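PDB 5SWV: pentafunctional AROM polypeptide, which probably catalyses the dehydration of 3-dehydroquinate and the reduction of 3-dehydroshikimate through two of its five shikimate-pathway enzyme domains. Local coordinates for residues Ile249-Phe254 with Gly278-Tyr283. Numbering follows the deposited sequence.
Sequences ILPEKF and GLPHTY
F254 CE1 lies over one face of the H281 imidazole, toward its rim, 3.8 Å from H281 CG; P280 CD, likewise offset, lies over the opposite face. F254 presents its edge, making a T-shaped pair with centroids 5.4 Å apart and planes at 65°. At the rim of the imidazole, the carbonyl O of L250 lies in the ring plane near CE1, and the backbone N of E252 reaches ND1 in a weak, strongly bent hydrogen bond of 3.2 Å. With CG anti to its carbonyl carbon (chi1 -55°), H281 runs alongside E252, whose CB packs against ND1. The F254 ring has the carbonyl O of T282 at its own edge, and T282 O also accepts a hydrogen bond from F254 N, 2.8 Å away. One step back, T282 N donates to E252 O at 3.2 Å; with its N and O bonded to the residues flanking K253, T282 shows the parallel bridge pattern. Y283 CA adds a CH···O contact to F254 O, and its ring atom CD2 packs on F254 CB at 3.6 Å. F254 and Y283 share the sheet face covered by helix 266-277, with Y274 touching both; K253 and T282 take the other face, where K253 NZ salt-bridges D302. Strand 253-257, helix 266-277 and edge strand 282-285 thus form a beta-alpha-beta unit, opening the mixed sheet of the shikimate dehydrogenase substrate-binding domain.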
ATOM      1  N   ILE A 249      14.847   2.144 -15.303  1.00 42.99           N
ATOM      2  CA  ILE A 249      13.817   3.168 -15.043  1.00 41.78           C
ATOM      3  C   ILE A 249      14.222   4.495 -15.660  1.00 42.03           C
ATOM      4  O   ILE A 249      15.251   5.060 -15.278  1.00 43.69           O
ATOM      5  CB  ILE A 249      13.627   3.397 -13.534  1.00 41.08           C
ATOM      6  CG1 ILE A 249      12.950   2.180 -12.919  1.00 41.21           C
ATOM      7  CG2 ILE A 249      12.796   4.647 -13.255  1.00 40.72           C
ATOM      8  CD1 ILE A 249      13.006   2.139 -11.406  1.00 41.55           C
ATOM      9  N   LEU A 250      13.406   5.007 -16.579  1.00 41.64           N
ATOM     10  CA  LEU A 250      13.676   6.290 -17.245  1.00 42.02           C
ATOM     11  C   LEU A 250      13.006   7.476 -16.521  1.00 40.96           C
ATOM     12  O   LEU A 250      11.954   7.309 -15.909  1.00 40.40           O
ATOM     13  CB  LEU A 250      13.240   6.262 -18.722  1.00 42.51           C
ATOM     14  CG  LEU A 250      13.887   5.261 -19.703  1.00 43.41           C
ATOM     15  CD1 LEU A 250      13.536   5.610 -21.151  1.00 44.34           C
ATOM     16  CD2 LEU A 250      15.402   5.176 -19.558  1.00 43.59           C
ATOM     17  N   PRO A 251      13.633   8.671 -16.586  1.00 41.32           N
ATOM     18  CA  PRO A 251      13.060   9.905 -16.049  1.00 41.27           C
ATOM     19  C   PRO A 251      11.773  10.293 -16.705  1.00 41.91           C
ATOM     20  O   PRO A 251      11.646  10.192 -17.919  1.00 42.53           O
ATOM     21  CB  PRO A 251      14.111  10.967 -16.384  1.00 41.38           C
ATOM     22  CG  PRO A 251      15.381  10.224 -16.468  1.00 41.68           C
ATOM     23  CD  PRO A 251      15.043   8.863 -16.989  1.00 41.27           C
ATOM     24  N   GLU A 252      10.866  10.832 -15.904  1.00 42.76           N
ATOM     25  CA  GLU A 252       9.502  11.101 -16.310  1.00 42.91           C
ATOM     26  C   GLU A 252       9.102  12.467 -15.766  1.00 42.23           C
ATOM     27  O   GLU A 252       9.536  12.873 -14.671  1.00 40.59           O
ATOM     28  CB  GLU A 252       8.556   9.992 -15.840  1.00 44.38           C
ATOM     29  CG  GLU A 252       8.457   8.812 -16.811  1.00 45.97           C
ATOM     30  CD  GLU A 252       7.851   7.542 -16.200  1.00 47.46           C
ATOM     31  OE1 GLU A 252       6.786   7.613 -15.567  1.00 47.27           O
ATOM     32  OE2 GLU A 252       8.447   6.451 -16.359  1.00 50.55           O
ATOM     33  N   LYS A 253       8.320  13.187 -16.569  1.00 41.73           N
ATOM     34  CA  LYS A 253       7.809  14.488 -16.187  1.00 41.99           C
ATOM     35  C   LYS A 253       6.362  14.363 -15.710  1.00 39.91           C
ATOM     36  O   LYS A 253       5.512  13.844 -16.424  1.00 38.50           O
ATOM     37  CB  LYS A 253       7.878  15.445 -17.364  1.00 43.64           C
ATOM     38  CG  LYS A 253       9.275  15.654 -17.902  1.00 45.18           C
ATOM     39  CD  LYS A 253       9.530  17.115 -18.232  1.00 47.61           C
ATOM     40  CE  LYS A 253      10.885  17.325 -18.891  1.00 49.30           C
ATOM     41  NZ  LYS A 253      10.792  17.038 -20.354  1.00 50.50           N
ATOM     42  N   PHE A 254       6.114  14.835 -14.491  1.00 38.60           N
ATOM     43  CA  PHE A 254       4.781  14.892 -13.892  1.00 37.39           C
ATOM     44  C   PHE A 254       4.328  16.344 -13.764  1.00 36.81           C
ATOM     45  O   PHE A 254       5.144  17.256 -13.702  1.00 36.17           O
ATOM     46  CB  PHE A 254       4.775  14.199 -12.527  1.00 36.81           C
ATOM     47  CG  PHE A 254       4.955  12.706 -12.616  1.00 36.68           C
ATOM     48  CD1 PHE A 254       6.227  12.143 -12.634  1.00 36.78           C
ATOM     49  CD2 PHE A 254       3.858  11.858 -12.713  1.00 36.20           C
ATOM     50  CE1 PHE A 254       6.393  10.765 -12.754  1.00 36.50           C
ATOM     51  CE2 PHE A 254       4.020  10.481 -12.807  1.00 35.86           C
ATOM     52  CZ  PHE A 254       5.282   9.934 -12.833  1.00 35.96           C
ATOM     53  N   GLY A 278      14.496   7.417  -4.364  1.00 38.92           N
ATOM     54  CA  GLY A 278      15.614   7.263  -5.287  1.00 38.88           C
ATOM     55  C   GLY A 278      15.199   7.362  -6.738  1.00 38.91           C
ATOM     56  O   GLY A 278      15.840   6.762  -7.604  1.00 40.27           O
ATOM     57  N   LEU A 279      14.142   8.130  -7.001  1.00 38.11           N
ATOM     58  CA  LEU A 279      13.594   8.275  -8.338  1.00 37.97           C
ATOM     59  C   LEU A 279      14.058   9.587  -8.985  1.00 37.35           C
ATOM     60  O   LEU A 279      14.291  10.567  -8.292  1.00 37.16           O
ATOM     61  CB  LEU A 279      12.056   8.219  -8.286  1.00 38.54           C
ATOM     62  CG  LEU A 279      11.409   6.878  -7.917  1.00 38.75           C
ATOM     63  CD1 LEU A 279       9.899   7.013  -8.006  1.00 39.25           C
ATOM     64  CD2 LEU A 279      11.870   5.751  -8.833  1.00 38.77           C
ATOM     65  N   PRO A 280      14.157   9.624 -10.325  1.00 37.49           N
ATOM     66  CA  PRO A 280      14.740  10.771 -11.017  1.00 37.49           C
ATOM     67  C   PRO A 280      13.715  11.707 -11.630  1.00 37.60           C
ATOM     68  O   PRO A 280      14.040  12.410 -12.576  1.00 38.45           O
ATOM     69  CB  PRO A 280      15.491  10.087 -12.157  1.00 38.02           C
ATOM     70  CG  PRO A 280      14.549   8.985 -12.556  1.00 38.26           C
ATOM     71  CD  PRO A 280      13.794   8.570 -11.298  1.00 37.73           C
ATOM     72  N   HIS A 281      12.488  11.722 -11.124  1.00 37.10           N
ATOM     73  CA  HIS A 281      11.389  12.376 -11.832  1.00 36.28           C
ATOM     74  C   HIS A 281      11.347  13.865 -11.476  1.00 35.80           C
ATOM     75  O   HIS A 281      12.046  14.314 -10.568  1.00 34.80           O
ATOM     76  CB  HIS A 281      10.053  11.682 -11.507  1.00 36.01           C
ATOM     77  CG  HIS A 281      10.024  10.198 -11.788  1.00 35.65           C
ATOM     78  ND1 HIS A 281      10.504   9.637 -12.952  1.00 35.70           N
ATOM     79  CD2 HIS A 281       9.534   9.166 -11.058  1.00 35.40           C
ATOM     80  CE1 HIS A 281      10.325   8.329 -12.927  1.00 35.28           C
ATOM     81  NE2 HIS A 281       9.736   8.016 -11.787  1.00 35.39           N
ATOM     82  N   THR A 282      10.550  14.624 -12.218  1.00 36.03           N
ATOM     83  CA  THR A 282      10.220  16.003 -11.840  1.00 37.09           C
ATOM     84  C   THR A 282       8.710  16.176 -11.790  1.00 37.95           C
ATOM     85  O   THR A 282       7.994  15.448 -12.474  1.00 38.66           O
ATOM     86  CB  THR A 282      10.799  17.013 -12.835  1.00 37.28           C
ATOM     87  OG1 THR A 282      10.389  16.667 -14.162  1.00 37.60           O
ATOM     88  CG2 THR A 282      12.307  17.014 -12.761  1.00 37.40           C
ATOM     89  N   TYR A 283       8.229  17.137 -10.991  1.00 38.89           N
ATOM     90  CA  TYR A 283       6.797  17.511 -10.934  1.00 39.39           C
ATOM     91  C   TYR A 283       6.654  19.028 -10.990  1.00 40.56           C
ATOM     92  O   TYR A 283       7.280  19.737 -10.214  1.00 40.03           O
ATOM     93  CB  TYR A 283       6.163  16.971  -9.649  1.00 39.48           C
ATOM     94  CG  TYR A 283       4.627  17.033  -9.501  1.00 38.73           C
ATOM     95  CD1 TYR A 283       3.951  18.239  -9.315  1.00 38.63           C
ATOM     96  CD2 TYR A 283       3.869  15.864  -9.467  1.00 38.30           C
ATOM     97  CE1 TYR A 283       2.571  18.273  -9.142  1.00 38.56           C
ATOM     98  CE2 TYR A 283       2.490  15.889  -9.286  1.00 37.96           C
ATOM     99  CZ  TYR A 283       1.847  17.087  -9.124  1.00 37.99           C
ATOM    100  OH  TYR A 283       0.493  17.087  -8.941  1.00 36.95           O
TER